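Local coordinates for protein AlyGC (Glaciecola chathamensis, PDB 5GKD) that cleaves the polysaccharide alginate, probably by beta-elimination, as a lyase of polysaccharide lyase family 6 with a bound calcium ion, at residues A[227-232]-A[415-420]; A[351-356]-A[369-374]; A[382-387]-A[406-411]; A[389-394]-A[399-404]. All coordinates share one frame; numbering follows the deposited sequence.

Interaction 1: A[227-232]-A[415-420]; sequences NNVFFE and EPIGKD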
loop_
_atom_site.group_PDB
_atom_site.type_symbol
_atom_site.label_atom_id
_atom_site.label_comp_id
_atom_site.label_asym_id
_atom_site.label_seq_id
_atom_site.Cartn_x
_atom_site.Cartn_y
_atom_site.Cartn_z
ATOM N N ASN A 227 -13.165 -31.825 -26.352
ATOM C CA ASN A 227 -14.402 -31.240 -26.842
ATOM C C ASN A 227 -14.700 -29.884 -26.217
ATOM O O ASN A 227 -15.859 -29.490 -26.121
ATOM C CB ASN A 227 -15.584 -32.171 -26.588
ATOM C CG ASN A 227 -15.537 -33.404 -27.448
ATOM O OD1 ASN A 227 -14.784 -34.324 -27.167
ATOM N ND2 ASN A 227 -16.330 -33.424 -28.510
ATOM N N ASN A 228 -13.676 -29.147 -25.818
ATOM C CA ASN A 228 -13.853 -27.813 -25.279
ATOM C C ASN A 228 -13.592 -26.765 -26.352
ATOM O O ASN A 228 -12.859 -27.006 -27.309
ATOM C CB ASN A 228 -12.916 -27.586 -24.093
ATOM C CG ASN A 228 -13.073 -28.643 -23.037
ATOM O OD1 ASN A 228 -14.008 -28.596 -22.225
ATOM N ND2 ASN A 228 -12.177 -29.626 -23.049
ATOM N N VAL A 229 -14.177 -25.589 -26.169
ATOM C CA VAL A 229 -14.005 -24.471 -27.086
ATOM C C VAL A 229 -13.317 -23.333 -26.346
ATOM O O VAL A 229 -13.709 -22.986 -25.227
ATOM C CB VAL A 229 -15.344 -24.016 -27.692
ATOM C CG1 VAL A 229 -15.149 -22.739 -28.488
ATOM C CG2 VAL A 229 -15.900 -25.108 -28.575
ATOM N N PHE A 230 -12.279 -22.775 -26.962
ATOM C CA PHE A 230 -11.529 -21.659 -26.410
ATOM C C PHE A 230 -11.678 -20.464 -27.347
ATOM O O PHE A 230 -11.072 -20.433 -28.419
ATOM C CB PHE A 230 -10.064 -22.042 -26.240
ATOM C CG PHE A 230 -9.854 -23.242 -25.374
ATOM C CD1 PHE A 230 -9.949 -24.517 -25.900
ATOM C CD2 PHE A 230 -9.535 -23.092 -24.029
ATOM C CE1 PHE A 230 -9.736 -25.630 -25.097
ATOM C CE2 PHE A 230 -9.340 -24.181 -23.234
ATOM C CZ PHE A 230 -9.436 -25.457 -23.768
ATOM N N PHE A 231 -12.444 -19.466 -26.937
ATOM C CA PHE A 231 -12.781 -18.343 -27.805
ATOM C C PHE A 231 -12.006 -17.120 -27.352
ATOM O O PHE A 231 -12.245 -16.603 -26.259
ATOM C CB PHE A 231 -14.279 -18.063 -27.785
ATOM C CG PHE A 231 -14.695 -16.903 -28.668
ATOM C CD1 PHE A 231 -14.731 -15.612 -28.175
ATOM C CD2 PHE A 231 -15.057 -17.120 -29.990
ATOM C CE1 PHE A 231 -15.120 -14.562 -28.979
ATOM C CE2 PHE A 231 -15.465 -16.085 -30.791
ATOM C CZ PHE A 231 -15.490 -14.802 -30.291
ATOM N N GLU A 232 -11.083 -16.675 -28.199
ATOM C CA GLU A 232 -10.330 -15.442 -27.999
ATOM C C GLU A 232 -9.664 -15.402 -26.629
ATOM O O GLU A 232 -9.580 -14.358 -25.992
ATOM C CB GLU A 232 -11.220 -14.217 -28.215
ATOM C CG GLU A 232 -11.679 -14.064 -29.655
ATOM C CD GLU A 232 -12.501 -12.791 -29.919
ATOM O OE1 GLU A 232 -12.709 -11.973 -28.991
ATOM O OE2 GLU A 232 -12.944 -12.621 -31.069
ATOM N N GLU A 415 -18.308 -31.336 -33.610
ATOM C CA GLU A 415 -19.422 -30.411 -33.411
ATOM C C GLU A 415 -19.103 -29.529 -32.213
ATOM O O GLU A 415 -19.408 -29.881 -31.068
ATOM C CB GLU A 415 -20.739 -31.162 -33.214
ATOM C CG GLU A 415 -21.104 -32.040 -34.398
ATOM C CD GLU A 415 -22.540 -32.518 -34.364
ATOM O OE1 GLU A 415 -23.202 -32.484 -35.428
ATOM O OE2 GLU A 415 -23.008 -32.928 -33.279
ATOM N N PRO A 416 -18.461 -28.388 -32.442
ATOM C CA PRO A 416 -18.063 -27.514 -31.332
ATOM C C PRO A 416 -19.269 -27.069 -30.527
ATOM O O PRO A 416 -20.269 -26.619 -31.084
ATOM C CB PRO A 416 -17.409 -26.316 -32.038
ATOM C CG PRO A 416 -17.052 -26.811 -33.391
ATOM C CD PRO A 416 -18.049 -27.854 -33.749
ATOM N N ILE A 417 -19.154 -27.165 -29.203
ATOM C CA ILE A 417 -20.220 -26.662 -28.347
ATOM C C ILE A 417 -20.325 -25.149 -28.497
ATOM O O ILE A 417 -19.317 -24.445 -28.652
ATOM C CB ILE A 417 -19.991 -27.084 -26.886
ATOM C CG1 ILE A 417 -21.248 -26.806 -26.061
ATOM C CG2 ILE A 417 -18.770 -26.423 -26.285
ATOM C CD1 ILE A 417 -21.625 -27.962 -25.179
ATOM N N GLY A 418 -21.555 -24.650 -28.498
ATOM C CA GLY A 418 -21.793 -23.235 -28.662
ATOM C C GLY A 418 -21.848 -22.477 -27.348
ATOM O O GLY A 418 -22.044 -23.049 -26.289
ATOM N N LYS A 419 -21.659 -21.162 -27.437
ATOM C CA LYS A 419 -21.708 -20.327 -26.245
ATOM C C LYS A 419 -23.069 -20.410 -25.554
ATOM O O LYS A 419 -23.146 -20.292 -24.328
ATOM C CB LYS A 419 -21.377 -18.877 -26.604
ATOM C CG LYS A 419 -21.305 -17.905 -25.421
ATOM C CD LYS A 419 -20.813 -16.546 -25.886
ATOM C CE LYS A 419 -20.661 -15.575 -24.748
ATOM N NZ LYS A 419 -20.336 -14.198 -25.240
ATOM N N ASP A 420 -24.150 -20.614 -26.311
ATOM C CA ASP A 420 -25.471 -20.674 -25.704
ATOM C C ASP A 420 -25.918 -22.094 -25.387
ATOM O O ASP A 420 -27.054 -22.287 -24.958
ATOM C CB ASP A 420 -26.507 -19.961 -26.586
ATOM C CG ASP A 420 -26.359 -20.278 -28.054
ATOM O OD1 ASP A 420 -26.259 -21.471 -28.426
ATOM O OD2 ASP A 420 -26.352 -19.314 -28.852
HETATM O O HOH W 1 -17.055 -29.034 -28.320
HETATM O O HOH W 2 -18.373 -31.681 -28.768
#

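Interaction 2: A[351-356]-A[369-374]; sequences GTDGIT and NLLNQD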
loop_
_atom_site.group_PDB
_atom_site.type_symbol
_atom_site.label_atom_id
_atom_site.label_comp_id
_atom_site.label_asym_id
_atom_site.label_seq_id
_atom_site.Cartn_x
_atom_site.Cartn_y
_atom_site.Cartn_z
ATOM N N GLY A 351 2.838 -16.957 -45.708
ATOM C CA GLY A 351 4.028 -17.268 -46.466
ATOM C C GLY A 351 4.938 -18.298 -45.834
ATOM O O GLY A 351 5.902 -18.731 -46.474
ATOM N N THR A 352 4.654 -18.709 -44.611
ATOM C CA THR A 352 5.499 -19.631 -43.886
ATOM C C THR A 352 4.617 -20.685 -43.237
ATOM O O THR A 352 3.414 -20.487 -43.053
ATOM C CB THR A 352 6.326 -18.876 -42.828
ATOM O OG1 THR A 352 7.360 -19.714 -42.320
ATOM C CG2 THR A 352 5.442 -18.428 -41.675
ATOM N N ASP A 353 5.222 -21.815 -42.883
ATOM C CA ASP A 353 4.494 -22.799 -42.097
ATOM C C ASP A 353 4.417 -22.434 -40.613
ATOM O O ASP A 353 3.801 -23.170 -39.844
ATOM C CB ASP A 353 5.111 -24.187 -42.287
ATOM C CG ASP A 353 6.542 -24.282 -41.794
ATOM O OD1 ASP A 353 7.116 -23.274 -41.331
ATOM O OD2 ASP A 353 7.110 -25.385 -41.885
ATOM N N GLY A 354 5.015 -21.319 -40.200
ATOM C CA GLY A 354 5.007 -20.867 -38.830
ATOM C C GLY A 354 5.908 -21.632 -37.881
ATOM O O GLY A 354 5.922 -21.318 -36.687
ATOM N N ILE A 355 6.684 -22.595 -38.368
ATOM C CA ILE A 355 7.439 -23.485 -37.495
ATOM C C ILE A 355 8.797 -22.878 -37.174
ATOM O O ILE A 355 9.501 -22.390 -38.066
ATOM C CB ILE A 355 7.599 -24.867 -38.137
ATOM C CG1 ILE A 355 6.245 -25.572 -38.211
ATOM C CG2 ILE A 355 8.614 -25.680 -37.377
ATOM C CD1 ILE A 355 6.244 -26.794 -39.134
ATOM N N THR A 356 9.168 -22.916 -35.893
ATOM C CA THR A 356 10.513 -22.571 -35.460
ATOM C C THR A 356 11.022 -23.668 -34.534
ATOM O O THR A 356 10.347 -24.025 -33.567
ATOM C CB THR A 356 10.552 -21.223 -34.728
ATOM O OG1 THR A 356 9.976 -20.203 -35.547
ATOM C CG2 THR A 356 11.994 -20.831 -34.394
ATOM N N ASN A 369 2.339 -35.131 -42.934
ATOM C CA ASN A 369 1.745 -33.833 -42.635
ATOM C C ASN A 369 1.589 -33.031 -43.920
ATOM O O ASN A 369 2.465 -33.059 -44.782
ATOM C CB ASN A 369 2.587 -33.057 -41.625
ATOM C CG ASN A 369 2.736 -33.798 -40.316
ATOM O OD1 ASN A 369 1.784 -33.911 -39.542
ATOM N ND2 ASN A 369 3.926 -34.323 -40.072
ATOM N N LEU A 370 0.465 -32.323 -44.048
ATOM C CA LEU A 370 0.120 -31.600 -45.265
ATOM C C LEU A 370 0.168 -30.100 -45.018
ATOM O O LEU A 370 -0.400 -29.598 -44.036
ATOM C CB LEU A 370 -1.265 -31.994 -45.786
ATOM C CG LEU A 370 -1.625 -31.394 -47.150
ATOM C CD1 LEU A 370 -0.694 -31.953 -48.228
ATOM C CD2 LEU A 370 -3.071 -31.659 -47.538
ATOM N N LEU A 371 0.830 -29.399 -45.926
ATOM C CA LEU A 371 1.035 -27.963 -45.924
ATOM C C LEU A 371 0.457 -27.394 -47.209
ATOM O O LEU A 371 0.552 -28.026 -48.266
ATOM C CB LEU A 371 2.527 -27.638 -45.903
ATOM C CG LEU A 371 3.266 -26.865 -44.832
ATOM C CD1 LEU A 371 4.687 -26.622 -45.317
ATOM C CD2 LEU A 371 2.567 -25.568 -44.506
ATOM N N ASN A 372 -0.094 -26.183 -47.141
ATOM C CA ASN A 372 -0.485 -25.512 -48.372
ATOM C C ASN A 372 0.756 -25.016 -49.116
ATOM O O ASN A 372 1.797 -24.729 -48.518
ATOM C CB ASN A 372 -1.474 -24.370 -48.097
ATOM C CG ASN A 372 -0.881 -23.245 -47.266
ATOM O OD1 ASN A 372 -0.539 -23.426 -46.095
ATOM N ND2 ASN A 372 -0.798 -22.064 -47.855
ATOM N N GLN A 373 0.632 -24.930 -50.445
ATOM C CA GLN A 373 1.810 -24.823 -51.303
ATOM C C GLN A 373 2.516 -23.480 -51.168
ATOM O O GLN A 373 3.719 -23.397 -51.426
ATOM C CB GLN A 373 1.411 -25.054 -52.760
ATOM C CG GLN A 373 0.319 -24.116 -53.235
ATOM C CD GLN A 373 -0.108 -24.384 -54.667
ATOM O OE1 GLN A 373 0.280 -25.387 -55.275
ATOM N NE2 GLN A 373 -0.914 -23.481 -55.210
ATOM N N ASP A 374 1.805 -22.432 -50.755
ATOM C CA ASP A 374 2.425 -21.119 -50.618
ATOM C C ASP A 374 3.206 -20.949 -49.326
ATOM O O ASP A 374 3.805 -19.891 -49.123
ATOM C CB ASP A 374 1.372 -20.017 -50.686
ATOM C CG ASP A 374 0.686 -19.958 -52.024
ATOM O OD1 ASP A 374 1.339 -20.293 -53.029
ATOM O OD2 ASP A 374 -0.502 -19.573 -52.060
HETATM O O HOH W 3 1.325 -18.675 -47.313
#

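Interaction 3: A[382-387]-A[406-411]; sequences GFEQAD and QKYGVS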
loop_
_atom_site.group_PDB
_atom_site.type_symbol
_atom_site.label_atom_id
_atom_site.label_comp_id
_atom_site.label_asym_id
_atom_site.label_seq_id
_atom_site.Cartn_x
_atom_site.Cartn_y
_atom_site.Cartn_z
ATOM N N GLY A 382 8.644 -35.406 -44.044
ATOM C CA GLY A 382 7.443 -35.524 -43.252
ATOM C C GLY A 382 6.400 -34.472 -43.523
ATOM O O GLY A 382 5.333 -34.507 -42.900
ATOM N N PHE A 383 6.673 -33.530 -44.417
ATOM C CA PHE A 383 5.699 -32.526 -44.817
ATOM C C PHE A 383 5.600 -32.524 -46.338
ATOM O O PHE A 383 6.616 -32.443 -47.029
ATOM C CB PHE A 383 6.088 -31.137 -44.305
ATOM C CG PHE A 383 5.958 -30.973 -42.804
ATOM C CD1 PHE A 383 6.942 -31.435 -41.946
ATOM C CD2 PHE A 383 4.858 -30.337 -42.264
ATOM C CE1 PHE A 383 6.831 -31.267 -40.576
ATOM C CE2 PHE A 383 4.736 -30.165 -40.890
ATOM C CZ PHE A 383 5.717 -30.632 -40.046
ATOM N N GLU A 384 4.391 -32.645 -46.859
ATOM C CA GLU A 384 4.189 -32.498 -48.287
ATOM C C GLU A 384 3.328 -31.273 -48.527
ATOM O O GLU A 384 2.551 -30.846 -47.663
ATOM C CB GLU A 384 3.516 -33.727 -48.905
ATOM C CG GLU A 384 2.376 -34.296 -48.041
ATOM C CD GLU A 384 1.928 -35.669 -48.464
ATOM O OE1 GLU A 384 1.564 -35.878 -49.625
ATOM O OE2 GLU A 384 2.040 -36.527 -47.611
ATOM N N GLN A 385 3.469 -30.720 -49.711
ATOM C CA GLN A 385 2.787 -29.490 -50.057
ATOM C C GLN A 385 1.767 -29.747 -51.149
ATOM O O GLN A 385 1.985 -30.570 -52.040
ATOM C CB GLN A 385 3.781 -28.441 -50.508
ATOM C CG GLN A 385 4.747 -28.047 -49.430
ATOM C CD GLN A 385 5.660 -26.942 -49.892
ATOM O OE1 GLN A 385 6.754 -27.197 -50.380
ATOM N NE2 GLN A 385 5.201 -25.707 -49.761
ATOM N N ALA A 386 0.656 -29.024 -51.078
ATOM C CA ALA A 386 -0.400 -29.197 -52.064
ATOM C C ALA A 386 -1.182 -27.907 -52.211
ATOM O O ALA A 386 -1.142 -27.029 -51.348
ATOM C CB ALA A 386 -1.346 -30.345 -51.692
ATOM N N ASP A 387 -1.901 -27.810 -53.320
ATOM C CA ASP A 387 -2.856 -26.736 -53.529
ATOM C C ASP A 387 -4.071 -27.003 -52.648
ATOM O O ASP A 387 -4.875 -27.886 -52.939
ATOM C CB ASP A 387 -3.239 -26.662 -55.003
ATOM C CG ASP A 387 -4.040 -25.428 -55.330
ATOM O OD1 ASP A 387 -4.442 -24.717 -54.390
ATOM O OD2 ASP A 387 -4.266 -25.167 -56.526
ATOM N N GLN A 406 -8.886 -34.468 -46.724
ATOM C CA GLN A 406 -9.534 -34.535 -45.424
ATOM C C GLN A 406 -9.021 -35.670 -44.555
ATOM O O GLN A 406 -9.431 -35.761 -43.395
ATOM C CB GLN A 406 -11.048 -34.660 -45.587
ATOM C CG GLN A 406 -11.701 -33.355 -45.989
ATOM C CD GLN A 406 -13.167 -33.526 -46.268
ATOM O OE1 GLN A 406 -13.733 -34.577 -45.998
ATOM N NE2 GLN A 406 -13.786 -32.511 -46.821
ATOM N N LYS A 407 -8.143 -36.526 -45.070
ATOM C CA LYS A 407 -7.444 -37.487 -44.227
ATOM C C LYS A 407 -6.317 -36.838 -43.443
ATOM O O LYS A 407 -5.633 -37.514 -42.667
ATOM C CB LYS A 407 -6.895 -38.638 -45.075
ATOM C CG LYS A 407 -5.687 -38.286 -45.929
ATOM C CD LYS A 407 -5.301 -39.467 -46.835
ATOM C CE LYS A 407 -3.797 -39.564 -47.051
ATOM N NZ LYS A 407 -3.434 -40.783 -47.839
ATOM N N TYR A 408 -6.101 -35.547 -43.652
ATOM C CA TYR A 408 -5.161 -34.767 -42.877
ATOM C C TYR A 408 -5.939 -33.826 -41.981
ATOM O O TYR A 408 -6.941 -33.230 -42.395
ATOM C CB TYR A 408 -4.218 -33.964 -43.771
ATOM C CG TYR A 408 -3.444 -34.804 -44.769
ATOM C CD1 TYR A 408 -3.961 -35.074 -46.028
ATOM C CD2 TYR A 408 -2.192 -35.313 -44.454
ATOM C CE1 TYR A 408 -3.248 -35.830 -46.953
ATOM C CE2 TYR A 408 -1.476 -36.068 -45.361
ATOM C CZ TYR A 408 -2.011 -36.325 -46.612
ATOM O OH TYR A 408 -1.305 -37.086 -47.512
ATOM N N GLY A 409 -5.449 -33.672 -40.768
ATOM C CA GLY A 409 -6.089 -32.771 -39.849
ATOM C C GLY A 409 -7.325 -33.398 -39.228
ATOM O O GLY A 409 -7.463 -34.613 -39.121
ATOM N N VAL A 410 -8.245 -32.529 -38.876
ATOM C CA VAL A 410 -9.345 -32.800 -37.966
ATOM C C VAL A 410 -10.483 -33.521 -38.696
ATOM O O VAL A 410 -10.740 -33.295 -39.882
ATOM C CB VAL A 410 -9.765 -31.435 -37.369
ATOM C CG1 VAL A 410 -11.162 -31.035 -37.732
ATOM C CG2 VAL A 410 -9.434 -31.315 -35.888
ATOM N N SER A 411 -11.166 -34.409 -37.979
ATOM C CA SER A 411 -12.356 -35.081 -38.483
ATOM C C SER A 411 -13.473 -34.098 -38.825
ATOM O O SER A 411 -13.645 -33.053 -38.186
ATOM C CB SER A 411 -12.862 -36.080 -37.443
ATOM O OG SER A 411 -14.110 -36.605 -37.832
#

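Interaction 4: A[389-394]-A[399-404]; sequences TMQRHD and YPEAKT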
loop_
_atom_site.group_PDB
_atom_site.type_symbol
_atom_site.label_atom_id
_atom_site.label_comp_id
_atom_site.label_asym_id
_atom_site.label_seq_id
_atom_site.Cartn_x
_atom_site.Cartn_y
_atom_site.Cartn_z
ATOM N N THR A 389 -7.442 -25.377 -50.663
ATOM C CA THR A 389 -8.332 -24.262 -50.371
ATOM C C THR A 389 -9.337 -24.710 -49.317
ATOM O O THR A 389 -9.977 -25.757 -49.450
ATOM C CB THR A 389 -9.001 -23.705 -51.644
ATOM O OG1 THR A 389 -10.364 -24.114 -51.709
ATOM C CG2 THR A 389 -8.275 -24.167 -52.905
ATOM N N MET A 390 -9.414 -23.953 -48.235
ATOM C CA MET A 390 -10.239 -24.319 -47.095
ATOM C C MET A 390 -11.630 -23.731 -47.259
ATOM O O MET A 390 -11.793 -22.626 -47.773
ATOM C CB MET A 390 -9.601 -23.807 -45.801
ATOM C CG MET A 390 -8.194 -24.315 -45.588
ATOM S SD MET A 390 -8.179 -26.077 -45.247
ATOM C CE MET A 390 -8.384 -26.073 -43.485
ATOM N N GLN A 391 -12.638 -24.475 -46.836
ATOM C CA GLN A 391 -13.967 -23.893 -46.764
ATOM C C GLN A 391 -14.644 -24.328 -45.479
ATOM O O GLN A 391 -14.427 -25.436 -44.994
ATOM C CB GLN A 391 -14.820 -24.256 -47.970
ATOM C CG GLN A 391 -15.309 -25.653 -48.002
ATOM C CD GLN A 391 -16.278 -25.852 -49.153
ATOM O OE1 GLN A 391 -16.731 -26.964 -49.407
ATOM N NE2 GLN A 391 -16.596 -24.768 -49.862
ATOM N N ARG A 392 -15.460 -23.436 -44.934
ATOM C CA ARG A 392 -16.022 -23.647 -43.606
ATOM C C ARG A 392 -17.286 -24.496 -43.678
ATOM O O ARG A 392 -18.248 -24.118 -44.343
ATOM C CB ARG A 392 -16.316 -22.305 -42.951
ATOM C CG ARG A 392 -16.328 -22.385 -41.438
ATOM C CD ARG A 392 -16.441 -21.023 -40.823
ATOM N NE ARG A 392 -15.274 -20.173 -41.056
ATOM C CZ ARG A 392 -14.124 -20.291 -40.400
ATOM N NH1 ARG A 392 -13.974 -21.257 -39.503
ATOM N NH2 ARG A 392 -13.120 -19.452 -40.646
ATOM N N HIS A 393 -17.285 -25.632 -42.986
ATOM C CA HIS A 393 -18.456 -26.485 -42.892
ATOM C C HIS A 393 -19.498 -25.869 -41.950
ATOM O O HIS A 393 -19.269 -24.843 -41.302
ATOM C CB HIS A 393 -18.061 -27.872 -42.398
ATOM C CG HIS A 393 -17.408 -28.729 -43.436
ATOM N ND1 HIS A 393 -17.346 -30.099 -43.330
ATOM C CD2 HIS A 393 -16.787 -28.413 -44.596
ATOM C CE1 HIS A 393 -16.717 -30.595 -44.382
ATOM N NE2 HIS A 393 -16.370 -29.593 -45.168
ATOM N N ASP A 394 -20.660 -26.534 -41.859
ATOM C CA ASP A 394 -21.733 -26.068 -40.981
ATOM C C ASP A 394 -21.316 -26.070 -39.518
ATOM O O ASP A 394 -21.831 -25.278 -38.730
ATOM C CB ASP A 394 -22.987 -26.936 -41.148
ATOM C CG ASP A 394 -23.718 -26.684 -42.464
ATOM O OD1 ASP A 394 -23.551 -25.592 -43.056
ATOM O OD2 ASP A 394 -24.465 -27.589 -42.905
ATOM N N TYR A 399 -12.271 -26.885 -43.545
ATOM C CA TYR A 399 -11.782 -28.140 -44.094
ATOM C C TYR A 399 -11.277 -27.944 -45.515
ATOM O O TYR A 399 -11.799 -27.105 -46.254
ATOM C CB TYR A 399 -12.885 -29.208 -44.099
ATOM C CG TYR A 399 -13.320 -29.626 -42.721
ATOM C CD1 TYR A 399 -14.318 -28.931 -42.045
ATOM C CD2 TYR A 399 -12.741 -30.716 -42.097
ATOM C CE1 TYR A 399 -14.728 -29.313 -40.779
ATOM C CE2 TYR A 399 -13.133 -31.100 -40.840
ATOM C CZ TYR A 399 -14.122 -30.398 -40.179
ATOM O OH TYR A 399 -14.494 -30.807 -38.922
ATOM N N PRO A 400 -10.265 -28.703 -45.929
ATOM C CA PRO A 400 -9.895 -28.732 -47.349
ATOM C C PRO A 400 -11.105 -29.053 -48.218
ATOM O O PRO A 400 -11.932 -29.896 -47.870
ATOM C CB PRO A 400 -8.850 -29.853 -47.428
ATOM C CG PRO A 400 -8.355 -30.044 -46.029
ATOM C CD PRO A 400 -9.526 -29.709 -45.141
ATOM N N GLU A 401 -11.212 -28.357 -49.354
ATOM C CA GLU A 401 -12.244 -28.689 -50.333
ATOM C C GLU A 401 -12.121 -30.132 -50.797
ATOM O O GLU A 401 -13.128 -30.813 -51.005
ATOM C CB GLU A 401 -12.169 -27.758 -51.542
ATOM C CG GLU A 401 -12.382 -26.301 -51.213
ATOM C CD GLU A 401 -12.900 -25.481 -52.360
ATOM O OE1 GLU A 401 -12.501 -25.713 -53.521
ATOM O OE2 GLU A 401 -13.694 -24.556 -52.098
ATOM N N ALA A 402 -10.896 -30.602 -50.983
ATOM C CA ALA A 402 -10.670 -31.932 -51.537
ATOM C C ALA A 402 -10.939 -32.994 -50.482
ATOM O O ALA A 402 -10.348 -32.962 -49.400
ATOM C CB ALA A 402 -9.235 -32.060 -52.050
ATOM N N LYS A 403 -11.809 -33.953 -50.811
ATOM C CA LYS A 403 -12.061 -35.064 -49.897
ATOM C C LYS A 403 -10.784 -35.848 -49.598
ATOM O O LYS A 403 -10.589 -36.313 -48.471
ATOM C CB LYS A 403 -13.137 -35.994 -50.469
ATOM C CG LYS A 403 -13.815 -36.883 -49.417
ATOM C CD LYS A 403 -14.974 -36.142 -48.743
ATOM C CE LYS A 403 -15.435 -36.777 -47.435
ATOM N NZ LYS A 403 -15.615 -38.259 -47.446
ATOM N N THR A 404 -9.898 -36.006 -50.587
ATOM C CA THR A 404 -8.668 -36.748 -50.334
ATOM C C THR A 404 -7.763 -36.027 -49.343
ATOM O O THR A 404 -6.966 -36.677 -48.660
ATOM C CB THR A 404 -7.899 -37.011 -51.634
ATOM O OG1 THR A 404 -7.619 -35.770 -52.292
ATOM C CG2 THR A 404 -8.692 -37.896 -52.555
HETATM O O HOH W 4 -8.673 -28.420 -51.040
HETATM O O HOH W 5 -15.616 -30.189 -50.160
HETATM O O HOH W 6 -14.650 -29.025 -47.640
#

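Interaction 1: A[227-232]-A[415-420]
Val229, on strand 224-231, meets Pro416 and Ile417 of the loop 415-420 through one methyl group. Its CG2 lies 3.9 Å from Ile417 CG2 and 4.0 Å from Pro416 CB. The valine CG1 stands anti to the backbone N (chi1 172°), which places CG2 beside that nitrogen and facing the loop. The same methyl also packs against the loop backbone, with Val229 CG2 3.5 Å from Ile417 O.

The polar part of the contact runs through water. One molecule, unusually close to Asn227 O, accepts from Ile417 N at 2.9 Å and joins the two backbones. A second accepts from Asn227 ND2 at 2.7 Å and donates to Glu415 O at 3.1 Å. Asn227 OD1 is meanwhile engaged by Asn249 ND2 on strand 246-253, which would fix the rotation of the amide and leave its NH2 turned to the water.

Ile417 also touches Asn203, and Pro416 touches Val251, so the loop spans three adjacent parallel strands on one face of the beta-helix. With methyl packing beside two water bridges and no direct polar bond, the loop lies against the outer wall of the helix as a hydrated cover and does not extend its strands.

Interaction 2: A[351-356]-A[369-374]
Where Gly351 and Asp353 approach Asp374 and Leu371, the two backbones run nearly antiparallel, 166° apart over their touching parts, with the CA atoms of Gly351 and Asp374 separated by 5.9 Å. One side-chain contact forms: the end of Leu371 sits against the methylene of Asp353, with Leu371 CD2 3.6 Å and Leu371 CD1 3.9 Å from Asp353 CB. Both methyls thus rest against one side of this carbon. The leucine reaches it with an unstaggered first torsion, -119°.

Asp353 OD1 accepts from Ile355 N at 3.1 Å, closing an Asx turn, and the donor comes from above the carboxylate plane. Ser378 OG bonds to the same oxygen, so two groups grip it and hold the carboxylate in place while its methylene faces the leucine. At the outer end, a water accepts from Gly351 N at 2.8 Å and gives a weak bond to Asp374 O.

The turn leads into strand 355-357, the last of one run of parallel strands, whereas Leu371 belongs to strand 364-372, between strands 339-347 and 383-386. Leu371 also packs on Ile346 and Pro377, and Ile355 on Ile322, Phe324 and Phe383, inside this end of the beta-helix.

Interaction 3: A[382-387]-A[406-411]
Glu384 OE2 and Tyr408 OH, 3.4 Å apart, make the nearest polar approach between strand 383-386 and the loop 406-411. The phenolic oxygen faces the whole end of the carboxylate, since Glu384 CD is 3.7 Å and Glu384 OE1 3.8 Å from Tyr408 OH. OE2 also comes obliquely to the ring, 4.2 Å from Tyr408 CZ. The two side chains cross at about a right angle, and the carboxylate and ring planes are turned 70° against each other.

Both residues reach far to meet, for their CA atoms are 11.0 Å apart. Glu384 carries its CG between the backbone N and the carbonyl carbon (chi1 42°) and then runs out extended, so that the acid group arrives at the hydroxyl end of the tyrosine. The amino group of Lys407 is not in contact, with NZ 6.9 Å from Glu384 OE2; at that range it may slightly favour the charged carboxylate. With an alanine at Glu384, the tyrosine hydroxyl is likely to lose its acidic neighbour, and the strand its one side-chain reach to this loop.

Leu370 of the neighbouring strand 364-372 touches both side chains and gives the pair an apolar neighbour. Beyond the tyrosine, Gly409 O accepts from Asn313 ND2 and Val410 N donates to Thr315 OG1, holding the loop along strand 310-317 of an earlier coil. Strand 383-386 stacks in parallel on strand 364-372, and the arrangement fits the closing coil of a right-handed parallel beta-helix, here with its side partly covered by the returning chain.

Interaction 4: A[389-394]-A[399-404]
His393 and Tyr399 form the tight part of this hairpin contact, with Tyr399 CD1 over the centre of the imidazole, 3.4 Å from His393 CG. The ring planes are inclined by 33°, and Tyr399 CB adds a CH-pi contact. His393 CG lies anti to its carbonyl carbon (chi1 -76°), which lays the imidazole over the tyrosine side chain. The backbones pair as closely: Gln391 N donates to Tyr399 O at 2.8 Å, Tyr399 N to Gln391 O at 3.0 Å, and Glu401 N to Thr389 O at 2.9 Å. Met390 SD packs on Pro400 CD at 3.9 Å, its chain bent to reach the proline.

On the loose, watery side Gln391 NE2 is 3.7 Å from Glu401 OE2, and one water lies in the imidazole plane, 3.1 Å from His393 NE2 and 2.9 Å from Pro400 O, one of several acceptors in its reach. A serine at His393 would probably remove cover from one side of the tyrosine ring and leave the water without its nitrogen partner.

Tyr399 OH bonds to Ser411 O and Asn395 ND2. Backbone bonds and the ring contact thus fix the hairpin, while its polar side chains at the rim meet largely through water.

In the fold
The chain passes through interactions 2, 3 and 4 at the closing end of the N-terminal beta-helix, then returns along its side to interaction 1. Interactions 2 and 3 have centres 11 Å apart and share a parallel strand pair, Leu371 N lying 2.8 Å from Glu384 O in a probable hydrogen bond. Interaction 4 is likewise 11 Å from interaction 3, centre to centre. The centre of interaction 1 is 24 Å from that of interaction 3, yet segment 415-420 follows soon after 406-411. Interaction 1 has an indirect link to the metal site: Phe230, next to Val229, packs on Ile215 and Ile216, which follow Glu214, a calcium ligand that also lines the carbonate pocket.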